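Local coordinates for phosphotriesterase, putative (Deinococcus radiodurans, PDB 4J35), which probably hydrolyses lactones at a two-metal centre and served as a weak, promiscuous template for engineering organophosphate hydrolysis activity, at residues L15-P20 against M313-P318; V24-P29 against A67-C72; C92-F97 against E122-E127; Q186-T191 against L218-S223. The protein carries 7 engineered substitutions. All coordinates share one frame; numbering follows the deposited sequence.

Contact 1 (L15-P20 against M313-P318)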
loop_
_atom_site.group_PDB
_atom_site.type_symbol
_atom_site.label_atom_id
_atom_site.label_comp_id
_atom_site.label_asym_id
_atom_site.label_seq_id
_atom_site.Cartn_x
_atom_site.Cartn_y
_atom_site.Cartn_z
ATOM N N LEU A 15 7.383 -12.347 9.822
ATOM C CA LEU A 15 6.770 -11.723 8.636
ATOM C C LEU A 15 7.349 -12.297 7.347
ATOM O O LEU A 15 6.636 -12.505 6.367
ATOM C CB LEU A 15 6.957 -10.201 8.652
ATOM C CG LEU A 15 6.213 -9.427 9.741
ATOM C CD1 LEU A 15 6.425 -7.908 9.565
ATOM C CD2 LEU A 15 4.729 -9.761 9.737
ATOM N N GLY A 16 8.646 -12.571 7.364
ATOM C CA GLY A 16 9.340 -13.030 6.186
ATOM C C GLY A 16 9.318 -12.035 5.044
ATOM O O GLY A 16 9.130 -10.830 5.227
ATOM N N ALA A 17 9.535 -12.557 3.843
ATOM C CA ALA A 17 9.531 -11.745 2.644
ATOM C C ALA A 17 8.112 -11.163 2.500
ATOM O O ALA A 17 7.123 -11.900 2.577
ATOM C CB ALA A 17 9.892 -12.611 1.443
ATOM N N THR A 18 8.028 -9.860 2.271
ATOM C CA THR A 18 6.765 -9.120 2.295
ATOM C C THR A 18 6.570 -8.276 1.052
ATOM O O THR A 18 7.520 -7.665 0.504
ATOM C CB THR A 18 6.714 -8.195 3.578
ATOM O OG1 THR A 18 6.806 -9.011 4.746
ATOM C CG2 THR A 18 5.435 -7.390 3.643
ATOM N N LEU A 19 5.328 -8.270 0.555
ATOM C CA LEU A 19 4.895 -7.298 -0.429
ATOM C C LEU A 19 4.109 -6.279 0.361
ATOM O O LEU A 19 3.027 -6.568 0.893
ATOM C CB LEU A 19 3.949 -7.926 -1.479
ATOM C CG LEU A 19 4.642 -8.897 -2.415
ATOM C CD1 LEU A 19 3.538 -9.498 -3.330
ATOM C CD2 LEU A 19 5.725 -8.254 -3.288
ATOM N N PRO A 20 4.642 -5.065 0.443
ATOM C CA PRO A 20 4.070 -4.058 1.342
ATOM C C PRO A 20 2.934 -3.160 0.785
ATOM O O PRO A 20 2.450 -2.267 1.484
ATOM C CB PRO A 20 5.313 -3.220 1.717
ATOM C CG PRO A 20 6.073 -3.158 0.445
ATOM C CD PRO A 20 5.895 -4.600 -0.186
ATOM N N MET A 313 15.632 -5.191 1.301
ATOM C CA MET A 313 14.419 -4.551 0.787
ATOM C C MET A 313 13.207 -5.398 1.081
ATOM O O MET A 313 12.139 -4.881 1.411
ATOM C CB MET A 313 14.515 -4.286 -0.723
ATOM C CG MET A 313 15.558 -3.287 -1.093
ATOM S SD MET A 313 15.659 -2.756 -2.798
ATOM C CE MET A 313 16.425 -4.257 -3.533
ATOM N N THR A 314 13.325 -6.727 0.865
ATOM C CA THR A 314 12.137 -7.575 0.869
ATOM C C THR A 314 11.819 -8.223 2.206
ATOM O O THR A 314 10.703 -8.649 2.416
ATOM C CB THR A 314 12.271 -8.707 -0.201
ATOM O OG1 THR A 314 13.441 -9.479 0.081
ATOM C CG2 THR A 314 12.399 -8.079 -1.567
ATOM N N VAL A 315 12.783 -8.272 3.130
ATOM C CA VAL A 315 12.545 -8.912 4.430
ATOM C C VAL A 315 12.938 -7.978 5.608
ATOM O O VAL A 315 12.142 -7.787 6.524
ATOM C CB VAL A 315 13.351 -10.240 4.572
ATOM C CG1 VAL A 315 13.088 -10.897 5.925
ATOM C CG2 VAL A 315 13.002 -11.234 3.413
ATOM N N GLY A 316 14.151 -7.446 5.546
ATOM C CA GLY A 316 14.681 -6.607 6.619
ATOM C C GLY A 316 13.817 -5.375 6.831
ATOM O O GLY A 316 13.406 -5.083 7.949
ATOM N N ASN A 317 13.543 -4.647 5.759
ATOM C CA ASN A 317 12.769 -3.412 5.883
ATOM C C ASN A 317 11.339 -3.625 6.360
ATOM O O ASN A 317 10.870 -2.930 7.253
ATOM C CB ASN A 317 12.816 -2.601 4.596
ATOM C CG ASN A 317 14.209 -2.168 4.247
ATOM O OD1 ASN A 317 15.134 -2.240 5.088
ATOM N ND2 ASN A 317 14.379 -1.635 3.047
ATOM N N PRO A 318 10.601 -4.572 5.750
ATOM C CA PRO A 318 9.256 -4.817 6.267
ATOM C C PRO A 318 9.242 -5.250 7.732
ATOM O O PRO A 318 8.286 -4.909 8.418
ATOM C CB PRO A 318 8.738 -5.971 5.379
ATOM C CG PRO A 318 9.605 -5.929 4.160
ATOM C CD PRO A 318 10.899 -5.348 4.536
HETATM O O HOH W 1 10.299 -9.240 7.166
#
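Thr18 and Pro318 form the tight half of the contact between strand 17-20 and helix 313-318, whose short axes pass 6.1 Å apart at 80°. Thr18 CB sits 3.5 Å from Pro318 CB, the two side chains passing each other and pointing opposite ways. Pro318 also shapes the polar link: it has no N-H for the carbonyl four residues back, and the helix kinks there after a wider pi-type turn. Thr314 O is taken up by the strand instead, accepting a hydrogen bond from Thr18 N at 2.9 Å, with Ala17 CA adding a C-H...O contact of 3.3 Å. Thr18 OG1 lies beside the backbone N and anti to the carbonyl carbon (chi1 -60°), which brings the hydroxyl back to Gly16 O (3.0 Å), above that carbonyl's plane. Replacement by alanine would probably cost Gly16 O its hydroxyl donor and thin the packing on Pro318 CB, although the closest CB contact would remain. Leu15 CD1 reaches Pro318 O at 3.7 Å. Toward Gly16, Ala17 and Val315 the fit is looser and partly exposed: Val315 CG2 lies 3.9 Å from Ala17 CB, and a water donates to Gly16 O at 2.8 Å, its further link to Val315 O being doubtfully short. Strand 17-26 pairs with strand 61-66 through Ala17 and Leu19, while Met313 and Asn317 pack on strand 259-261. A C-terminal helix thus covers the outside of the first barrel strand, as in the TIM-barrel fold of the phosphotriesterase family.

Contact 2 (V24-P29 against A67-C72). Engineered in segment 24-29: Leu28 (natural residue Tyr). Engineered in segment 67-72: Asn71 (natural residue Asp).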
loop_
_atom_site.group_PDB
_atom_site.type_symbol
_atom_site.label_atom_id
_atom_site.label_comp_id
_atom_site.label_asym_id
_atom_site.label_seq_id
_atom_site.Cartn_x
_atom_site.Cartn_y
_atom_site.Cartn_z
ATOM N N VAL A 24 -5.933 -7.253 -2.313
ATOM C CA VAL A 24 -6.561 -8.583 -2.528
ATOM C C VAL A 24 -7.888 -8.399 -3.297
ATOM O O VAL A 24 -8.108 -9.038 -4.329
ATOM C CB VAL A 24 -6.775 -9.351 -1.194
ATOM C CG1 VAL A 24 -7.456 -10.713 -1.442
ATOM C CG2 VAL A 24 -5.433 -9.560 -0.455
ATOM N N ILE A 25 -8.769 -7.546 -2.799
ATOM C CA ILE A 25 -9.890 -7.053 -3.598
ATOM C C ILE A 25 -9.893 -5.525 -3.631
ATOM O O ILE A 25 -9.306 -4.865 -2.780
ATOM C CB ILE A 25 -11.248 -7.556 -3.086
ATOM C CG1 ILE A 25 -11.546 -6.970 -1.707
ATOM C CG2 ILE A 25 -11.276 -9.065 -3.063
ATOM C CD1 ILE A 25 -12.838 -7.530 -1.079
ATOM N N PHE A 26 -10.488 -4.961 -4.670
ATOM C CA PHE A 26 -10.504 -3.530 -4.812
ATOM C C PHE A 26 -11.662 -3.066 -5.668
ATOM O O PHE A 26 -11.915 -3.646 -6.741
ATOM C CB PHE A 26 -9.204 -3.076 -5.472
ATOM C CG PHE A 26 -9.008 -1.580 -5.437
ATOM C CD1 PHE A 26 -9.506 -0.785 -6.449
ATOM C CD2 PHE A 26 -8.295 -0.982 -4.413
ATOM C CE1 PHE A 26 -9.322 0.593 -6.418
ATOM C CE2 PHE A 26 -8.112 0.394 -4.378
ATOM C CZ PHE A 26 -8.625 1.177 -5.378
ATOM N N GLY A 27 -12.339 -2.013 -5.205
ATOM C CA GLY A 27 -13.378 -1.334 -5.976
ATOM C C GLY A 27 -13.190 0.161 -5.925
ATOM O O GLY A 27 -13.008 0.702 -4.850
ATOM N N LEU A 28 -13.212 0.815 -7.081
ATOM C CA LEU A 28 -13.228 2.263 -7.140
ATOM C C LEU A 28 -14.535 2.782 -6.574
ATOM O O LEU A 28 -15.591 2.207 -6.837
ATOM C CB LEU A 28 -13.066 2.737 -8.572
ATOM C CG LEU A 28 -11.685 2.423 -9.166
ATOM C CD1 LEU A 28 -11.744 2.510 -10.696
ATOM C CD2 LEU A 28 -10.585 3.344 -8.565
ATOM N N PRO A 29 -14.470 3.877 -5.819
ATOM C CA PRO A 29 -15.672 4.410 -5.193
ATOM C C PRO A 29 -16.787 4.535 -6.203
ATOM O O PRO A 29 -16.589 5.162 -7.240
ATOM C CB PRO A 29 -15.213 5.776 -4.701
ATOM C CG PRO A 29 -13.787 5.516 -4.294
ATOM C CD PRO A 29 -13.256 4.598 -5.375
ATOM N N ALA A 67 -3.429 -2.582 1.154
ATOM C CA ALA A 67 -3.457 -1.114 1.336
ATOM C C ALA A 67 -4.821 -0.507 1.024
ATOM O O ALA A 67 -4.972 0.696 0.891
ATOM C CB ALA A 67 -2.410 -0.496 0.451
ATOM N N THR A 68 -5.835 -1.344 0.892
ATOM C CA THR A 68 -7.142 -0.876 0.441
ATOM C C THR A 68 -7.829 0.052 1.441
ATOM O O THR A 68 -8.106 -0.333 2.580
ATOM C CB THR A 68 -8.072 -2.042 0.207
ATOM O OG1 THR A 68 -7.411 -2.991 -0.642
ATOM C CG2 THR A 68 -9.378 -1.583 -0.422
ATOM N N PRO A 69 -8.128 1.273 1.005
ATOM C CA PRO A 69 -8.787 2.217 1.912
ATOM C C PRO A 69 -10.224 1.812 2.266
ATOM O O PRO A 69 -10.832 0.972 1.569
ATOM C CB PRO A 69 -8.796 3.526 1.110
ATOM C CG PRO A 69 -7.773 3.346 0.053
ATOM C CD PRO A 69 -7.770 1.896 -0.277
ATOM N N ASN A 70 -10.736 2.414 3.353
ATOM C CA ASN A 70 -12.063 2.126 3.863
ATOM C C ASN A 70 -13.140 2.296 2.800
ATOM O O ASN A 70 -14.135 1.582 2.847
ATOM C CB ASN A 70 -12.437 3.004 5.071
ATOM C CG ASN A 70 -11.526 2.782 6.279
ATOM O OD1 ASN A 70 -10.461 2.158 6.181
ATOM N ND2 ASN A 70 -11.941 3.310 7.429
ATOM N N ASN A 71 -12.956 3.225 1.861
ATOM C CA ASN A 71 -14.002 3.528 0.886
ATOM C C ASN A 71 -13.744 2.900 -0.487
ATOM O O ASN A 71 -14.385 3.271 -1.470
ATOM C CB ASN A 71 -14.202 5.061 0.765
ATOM C CG ASN A 71 -12.896 5.818 0.418
ATOM O OD1 ASN A 71 -11.788 5.352 0.690
ATOM N ND2 ASN A 71 -13.041 7.012 -0.140
ATOM N N CYS A 72 -12.805 1.950 -0.561
ATOM C CA CYS A 72 -12.496 1.300 -1.822
ATOM C C CYS A 72 -12.685 -0.190 -1.705
ATOM O O CYS A 72 -11.944 -0.962 -2.315
ATOM C CB CYS A 72 -11.060 1.575 -2.257
ATOM S SG CYS A 72 -10.714 3.355 -2.524
#
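Cys72 is the bump of this contact, filling the recess lined by the Phe26 ring, the Gly27 backbone and the Pro29 ring. Its CB rests off-centre over one face of Phe26, 4.3 Å from the ring centroid, and its carbonyl oxygen hangs over the rim of that same face. The sulfur lies oblique to the aromatic ring and meets Pro29 CD at 4.0 Å, a Cys sulfur-aromatic contact backed by proline. Phe26 comes within reach because its CG is anti to the backbone N (chi1 -169°); Pro69 CD and Thr68 CG2 approach the ring obliquely, the latter 4.2 Å from Phe26 CD2. On the floor of the recess Gly27 N donates to Cys72 O at 3.1 Å, while Gly27 O presses on Cys72 CB at 3.4 Å. Pro29 CG then fits over Asn71 O at 3.7 Å. The rounded shape of segment 67-72 comes from a type I turn, closed by Cys72 N to Pro69 O (3.1 Å); Asn71 in it is an engineered residue. At the inner end Thr68 OG1 is hydrogen-bonded to Asp66 and to His23, a metal ligand, and so belongs to the second shell. The end of strand 17-26 and the loop after the neighbouring strand 61-66 thus meet beside the metals, as at the catalytic C-terminal end of a TIM-barrel metallohydrolase.

Contact 3 (C92-F97 against E122-E127). Engineered in segment 92-97: Phe97 (natural residue Tyr).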
loop_
_atom_site.group_PDB
_atom_site.type_symbol
_atom_site.label_atom_id
_atom_site.label_comp_id
_atom_site.label_asym_id
_atom_site.label_seq_id
_atom_site.Cartn_x
_atom_site.Cartn_y
_atom_site.Cartn_z
ATOM N N CYS A 92 -4.211 -5.381 7.116
ATOM C CA CYS A 92 -5.115 -4.479 6.416
ATOM C C CYS A 92 -4.977 -3.072 6.943
ATOM O O CYS A 92 -4.323 -2.864 7.945
ATOM C CB CYS A 92 -6.573 -4.946 6.489
ATOM S SG CYS A 92 -7.369 -4.799 8.074
ATOM N N ALA A 93 -5.568 -2.137 6.207
ATOM C CA ALA A 93 -5.409 -0.713 6.444
ATOM C C ALA A 93 -6.623 -0.071 7.088
ATOM O O ALA A 93 -7.754 -0.545 6.966
ATOM C CB ALA A 93 -5.134 -0.016 5.121
ATOM N N THR A 94 -6.382 1.084 7.723
ATOM C CA THR A 94 -7.454 2.016 8.045
ATOM C C THR A 94 -7.122 3.357 7.389
ATOM O O THR A 94 -6.002 3.846 7.506
ATOM C CB THR A 94 -7.620 2.209 9.544
ATOM O OG1 THR A 94 -8.659 3.154 9.778
ATOM C CG2 THR A 94 -6.316 2.681 10.209
ATOM N N GLY A 95 -8.066 3.905 6.633
ATOM C CA GLY A 95 -7.839 5.175 5.978
ATOM C C GLY A 95 -8.831 5.428 4.876
ATOM O O GLY A 95 -9.649 4.551 4.551
ATOM N N PHE A 96 -8.777 6.624 4.297
ATOM C CA PHE A 96 -9.650 6.948 3.154
ATOM C C PHE A 96 -8.804 7.410 1.980
ATOM O O PHE A 96 -7.676 7.844 2.175
ATOM C CB PHE A 96 -10.568 8.102 3.512
ATOM C CG PHE A 96 -11.899 7.704 4.078
ATOM C CD1 PHE A 96 -11.998 6.995 5.254
ATOM C CD2 PHE A 96 -13.052 8.122 3.475
ATOM C CE1 PHE A 96 -13.227 6.689 5.812
ATOM C CE2 PHE A 96 -14.302 7.829 4.028
ATOM C CZ PHE A 96 -14.381 7.097 5.197
ATOM N N PHE A 97 -9.361 7.376 0.774
ATOM C CA PHE A 97 -8.581 7.651 -0.442
ATOM C C PHE A 97 -8.505 9.154 -0.778
ATOM O O PHE A 97 -9.297 9.939 -0.266
ATOM C CB PHE A 97 -9.222 6.857 -1.587
ATOM C CG PHE A 97 -8.322 6.558 -2.733
ATOM C CD1 PHE A 97 -7.053 6.010 -2.535
ATOM C CD2 PHE A 97 -8.788 6.711 -4.035
ATOM C CE1 PHE A 97 -6.238 5.672 -3.624
ATOM C CE2 PHE A 97 -7.980 6.362 -5.133
ATOM C CZ PHE A 97 -6.704 5.847 -4.924
ATOM N N GLU A 122 -10.500 9.203 15.773
ATOM C CA GLU A 122 -11.183 8.185 16.585
ATOM C C GLU A 122 -11.403 6.919 15.780
ATOM O O GLU A 122 -11.253 5.802 16.289
ATOM C CB GLU A 122 -12.538 8.672 17.075
ATOM C CG GLU A 122 -12.478 9.776 18.093
ATOM C CD GLU A 122 -11.845 9.334 19.425
ATOM O OE1 GLU A 122 -11.762 8.111 19.701
ATOM O OE2 GLU A 122 -11.435 10.225 20.202
ATOM N N MET A 123 -11.778 7.088 14.524
ATOM C CA MET A 123 -11.935 5.919 13.635
ATOM C C MET A 123 -10.612 5.180 13.483
ATOM O O MET A 123 -10.524 3.938 13.608
ATOM C CB MET A 123 -12.460 6.378 12.266
ATOM C CG MET A 123 -12.401 5.298 11.188
ATOM S SD MET A 123 -12.843 5.999 9.575
ATOM C CE MET A 123 -11.219 6.606 9.110
ATOM N N MET A 124 -9.551 5.905 13.171
ATOM C CA MET A 124 -8.284 5.233 12.976
ATOM C C MET A 124 -7.866 4.526 14.256
ATOM O O MET A 124 -7.455 3.371 14.221
ATOM C CB MET A 124 -7.211 6.224 12.553
ATOM C CG MET A 124 -7.358 6.715 11.128
ATOM S SD MET A 124 -6.155 8.023 10.779
ATOM C CE MET A 124 -6.485 8.258 9.027
ATOM N N ARG A 125 -7.986 5.219 15.390
ATOM C CA ARG A 125 -7.484 4.677 16.641
ATOM C C ARG A 125 -8.240 3.404 16.967
ATOM O O ARG A 125 -7.643 2.408 17.363
ATOM C CB ARG A 125 -7.647 5.677 17.789
ATOM C CG ARG A 125 -7.046 5.144 19.105
ATOM C CD ARG A 125 -7.390 5.994 20.306
ATOM N NE ARG A 125 -8.829 6.225 20.444
ATOM C CZ ARG A 125 -9.705 5.321 20.882
ATOM N NH1 ARG A 125 -9.303 4.099 21.223
ATOM N NH2 ARG A 125 -10.999 5.632 20.972
ATOM N N THR A 126 -9.560 3.442 16.784
ATOM C CA THR A 126 -10.421 2.313 17.122
ATOM C C THR A 126 -10.109 1.117 16.226
ATOM O O THR A 126 -10.062 -0.042 16.674
ATOM C CB THR A 126 -11.915 2.671 16.965
ATOM O OG1 THR A 126 -12.259 3.716 17.886
ATOM C CG2 THR A 126 -12.808 1.447 17.204
ATOM N N GLU A 127 -9.886 1.381 14.945
ATOM C CA GLU A 127 -9.661 0.268 14.027
ATOM C C GLU A 127 -8.266 -0.359 14.228
ATOM O O GLU A 127 -8.080 -1.549 13.993
ATOM C CB GLU A 127 -9.940 0.695 12.574
ATOM C CG GLU A 127 -11.412 1.024 12.331
ATOM C CD GLU A 127 -11.759 1.274 10.857
ATOM O OE1 GLU A 127 -10.871 1.712 10.091
ATOM O OE2 GLU A 127 -12.922 1.008 10.483
#
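Met123 meets Phe96 where helix 122-127 first touches segment 92-97. Its CG is anti to the backbone N (chi1 169°) and the chain bends at its last torsion, which puts SD at the edge of the ring, 3.8 Å from Phe96 CE1 and near the ring plane. This is an edge-on Met-aromatic contact, the two side chains crossing at about a right angle; the methyl group CE follows at 4.0 Å from Phe96 CD1. Phe96 is also met edge-to-face by Phe107. Met124, next along, lays its CG 4.0 Å from Thr94 OG1 and runs on, extended, to Ala162 and Val165 of helix 153-169. Nearby, Gly95 has backbone angles that by themselves call for glycine. A turn later Glu127 carries the polar half of the contact. Thr94 OG1, anti to its own N (chi1 179°), donates to Glu127 OE1 at 2.7 Å, using the anti lone pair of that oxygen. The same rotation leaves CG2 in the crowded position between N and carbonyl carbon. Thr94 CB follows the hydroxyl to within 3.3 Å of Glu127 OE1, the two side chains crossing obliquely. Arg74, through a salt bridge, and Asn70 ND2 bind the same oxygen. Three donors, one of them cationic, thus converge on OE1, which would help hold the carboxylate in place and is consistent with its charged form; the buried hydroxyl of Thr94 has its acceptor, and the Met123 sulfur at the Phe96 edge probably adds dispersion and weak polar attraction.

Contact 4 (Q186-T191 against L218-S223)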
loop_
_atom_site.group_PDB
_atom_site.type_symbol
_atom_site.label_atom_id
_atom_site.label_comp_id
_atom_site.label_asym_id
_atom_site.label_seq_id
_atom_site.Cartn_x
_atom_site.Cartn_y
_atom_site.Cartn_z
ATOM N N GLN A 186 4.788 14.958 1.810
ATOM C CA GLN A 186 4.181 14.041 2.753
ATOM C C GLN A 186 5.141 13.730 3.908
ATOM O O GLN A 186 4.742 13.640 5.083
ATOM C CB GLN A 186 3.827 12.724 2.013
ATOM C CG GLN A 186 2.601 12.805 1.112
ATOM C CD GLN A 186 2.204 11.421 0.596
ATOM O OE1 GLN A 186 2.932 10.456 0.809
ATOM N NE2 GLN A 186 1.066 11.329 -0.087
ATOM N N ALA A 187 6.402 13.483 3.553
ATOM C CA ALA A 187 7.395 13.008 4.491
ATOM C C ALA A 187 7.672 14.152 5.443
ATOM O O ALA A 187 7.751 13.973 6.646
ATOM C CB ALA A 187 8.688 12.579 3.762
ATOM N N GLU A 188 7.740 15.338 4.876
ATOM C CA GLU A 188 7.976 16.540 5.694
ATOM C C GLU A 188 6.810 16.859 6.636
ATOM O O GLU A 188 7.025 17.236 7.800
ATOM C CB GLU A 188 8.187 17.723 4.792
ATOM C CG GLU A 188 8.365 19.008 5.597
ATOM C CD GLU A 188 8.563 20.175 4.694
ATOM O OE1 GLU A 188 7.728 20.344 3.774
ATOM O OE2 GLU A 188 9.563 20.895 4.880
ATOM N N LEU A 189 5.584 16.725 6.136
ATOM C CA LEU A 189 4.397 16.956 6.955
ATOM C C LEU A 189 4.287 15.935 8.098
ATOM O O LEU A 189 4.148 16.296 9.261
ATOM C CB LEU A 189 3.133 16.960 6.088
ATOM C CG LEU A 189 1.801 17.061 6.824
ATOM C CD1 LEU A 189 1.781 18.310 7.739
ATOM C CD2 LEU A 189 0.624 17.106 5.846
ATOM N N LEU A 190 4.346 14.653 7.782
ATOM C CA LEU A 190 4.266 13.637 8.822
ATOM C C LEU A 190 5.406 13.727 9.866
ATOM O O LEU A 190 5.169 13.546 11.061
ATOM C CB LEU A 190 4.279 12.234 8.175
ATOM C CG LEU A 190 2.972 11.886 7.433
ATOM C CD1 LEU A 190 3.229 10.565 6.595
ATOM C CD2 LEU A 190 1.807 11.723 8.368
ATOM N N THR A 191 6.634 13.962 9.425
ATOM C CA THR A 191 7.742 14.103 10.383
ATOM C C THR A 191 7.563 15.368 11.249
ATOM O O THR A 191 7.788 15.320 12.463
ATOM C CB THR A 191 9.155 14.105 9.730
ATOM O OG1 THR A 191 9.244 15.085 8.679
ATOM C CG2 THR A 191 9.486 12.702 9.182
ATOM N N LEU A 218 13.926 10.955 1.042
ATOM C CA LEU A 218 14.666 10.023 1.902
ATOM C C LEU A 218 15.368 10.806 3.015
ATOM O O LEU A 218 15.657 10.304 4.089
ATOM C CB LEU A 218 15.717 9.262 1.114
ATOM C CG LEU A 218 15.015 8.130 0.306
ATOM C CD1 LEU A 218 15.924 7.647 -0.774
ATOM C CD2 LEU A 218 14.662 7.021 1.277
ATOM N N ARG A 219 15.618 12.047 2.702
ATOM C CA ARG A 219 16.203 13.001 3.663
ATOM C C ARG A 219 15.455 13.088 5.021
ATOM O O ARG A 219 16.044 13.467 6.044
ATOM C CB ARG A 219 16.224 14.373 2.990
ATOM C CG ARG A 219 16.912 15.453 3.742
ATOM C CD ARG A 219 18.381 15.474 3.359
ATOM N NE ARG A 219 18.623 16.271 2.154
ATOM C CZ ARG A 219 19.139 17.500 2.149
ATOM N NH1 ARG A 219 19.494 18.096 3.286
ATOM N NH2 ARG A 219 19.317 18.138 0.997
ATOM N N HIS A 220 14.162 12.743 5.038
ATOM C CA HIS A 220 13.336 12.884 6.233
ATOM C C HIS A 220 13.386 11.671 7.105
ATOM O O HIS A 220 12.751 11.638 8.163
ATOM C CB HIS A 220 11.899 13.222 5.841
ATOM C CG HIS A 220 11.766 14.575 5.231
ATOM N ND1 HIS A 220 11.691 14.775 3.873
ATOM C CD2 HIS A 220 11.780 15.807 5.793
ATOM C CE1 HIS A 220 11.619 16.069 3.620
ATOM N NE2 HIS A 220 11.685 16.719 4.771
ATOM N N GLY A 221 14.137 10.672 6.639
ATOM C CA GLY A 221 14.371 9.453 7.388
ATOM C C GLY A 221 13.338 8.382 7.114
ATOM O O GLY A 221 13.391 7.309 7.731
ATOM N N VAL A 222 12.380 8.702 6.253
ATOM C CA VAL A 222 11.317 7.770 5.920
ATOM C C VAL A 222 11.821 6.751 4.919
ATOM O O VAL A 222 12.883 6.892 4.312
ATOM C CB VAL A 222 10.029 8.465 5.349
ATOM C CG1 VAL A 222 9.410 9.447 6.401
ATOM C CG2 VAL A 222 10.323 9.194 4.009
ATOM N N SER A 223 11.021 5.710 4.736
ATOM C CA SER A 223 11.261 4.809 3.625
ATOM C C SER A 223 10.364 5.130 2.414
ATOM O O SER A 223 9.377 5.867 2.512
ATOM C CB SER A 223 11.010 3.401 4.111
ATOM O OG SER A 223 11.912 3.060 5.138
#
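Ala187 and His220 bring the two backbones nearest, their CA atoms 6.2 Å apart. Segment 186-191 is helical throughout, whereas segment 218-223 leaves a helix by a type I turn, Gly221 N bonding to Leu218 O. Gly221, with positive phi, then sends the chain into strand 223-226. The His220 side chain, its CG anti to the carbonyl carbon (chi1 -67°), lays one ring face on the helix backbone: Glu188 N lies 4.0 Å above the ring plane, over its centre, with Ala187 C offset toward the rim. Ala187 CB touches His220 ND1 at 3.7 Å, and Glu188 CB sits 3.6 Å from His220 NE2. Past His220 CB, Val222 CG2 meets Ala187 CB at 3.8 Å. Thr191 keeps its hydroxyl on its own helix, OG1 donating to Ala187 O (2.8 Å), which also accepts Thr191 N from the opposite face; its CG2 instead reaches His220 O at 3.6 Å. An alanine in place of His220 would probably strip the cover from the Ala187-Glu188 backbone and leave Glu188 CB without its ring partner. No hydrogen bond spans the segments, and ND1 has merely a weak one to Thr217 O. The contact therefore rests on van der Waals packing of an imidazole face on a helix; the carboxylate of Glu188, its OE2 4.7 Å from His220 NE2, might favour a protonated ring, but only modestly.

How the contacts relate
Contacts 1 and 2 share strand 17-26, whose metal ligands His21 and His23 lie between them; their centres are 22 Å apart on opposite sides of the chain's centre. Contact 2 lies close to the metals, the Phe26 side chain about 5 Å from a cobalt ion, whereas the Thr18 side chain of contact 1 is about 14 Å from one. Contacts 2 and 3 touch: Asn70 N lies 2.7 Å from Gly95 O, a probable hydrogen bond, and the engineered Asn71 and Phe97 are joined OD1 to N, another probable one. Contact 4 lies away from the annotated sites, about 25 Å between centres from contact 2; its nearest atoms come within about 6 Å of contact 1 without touching it.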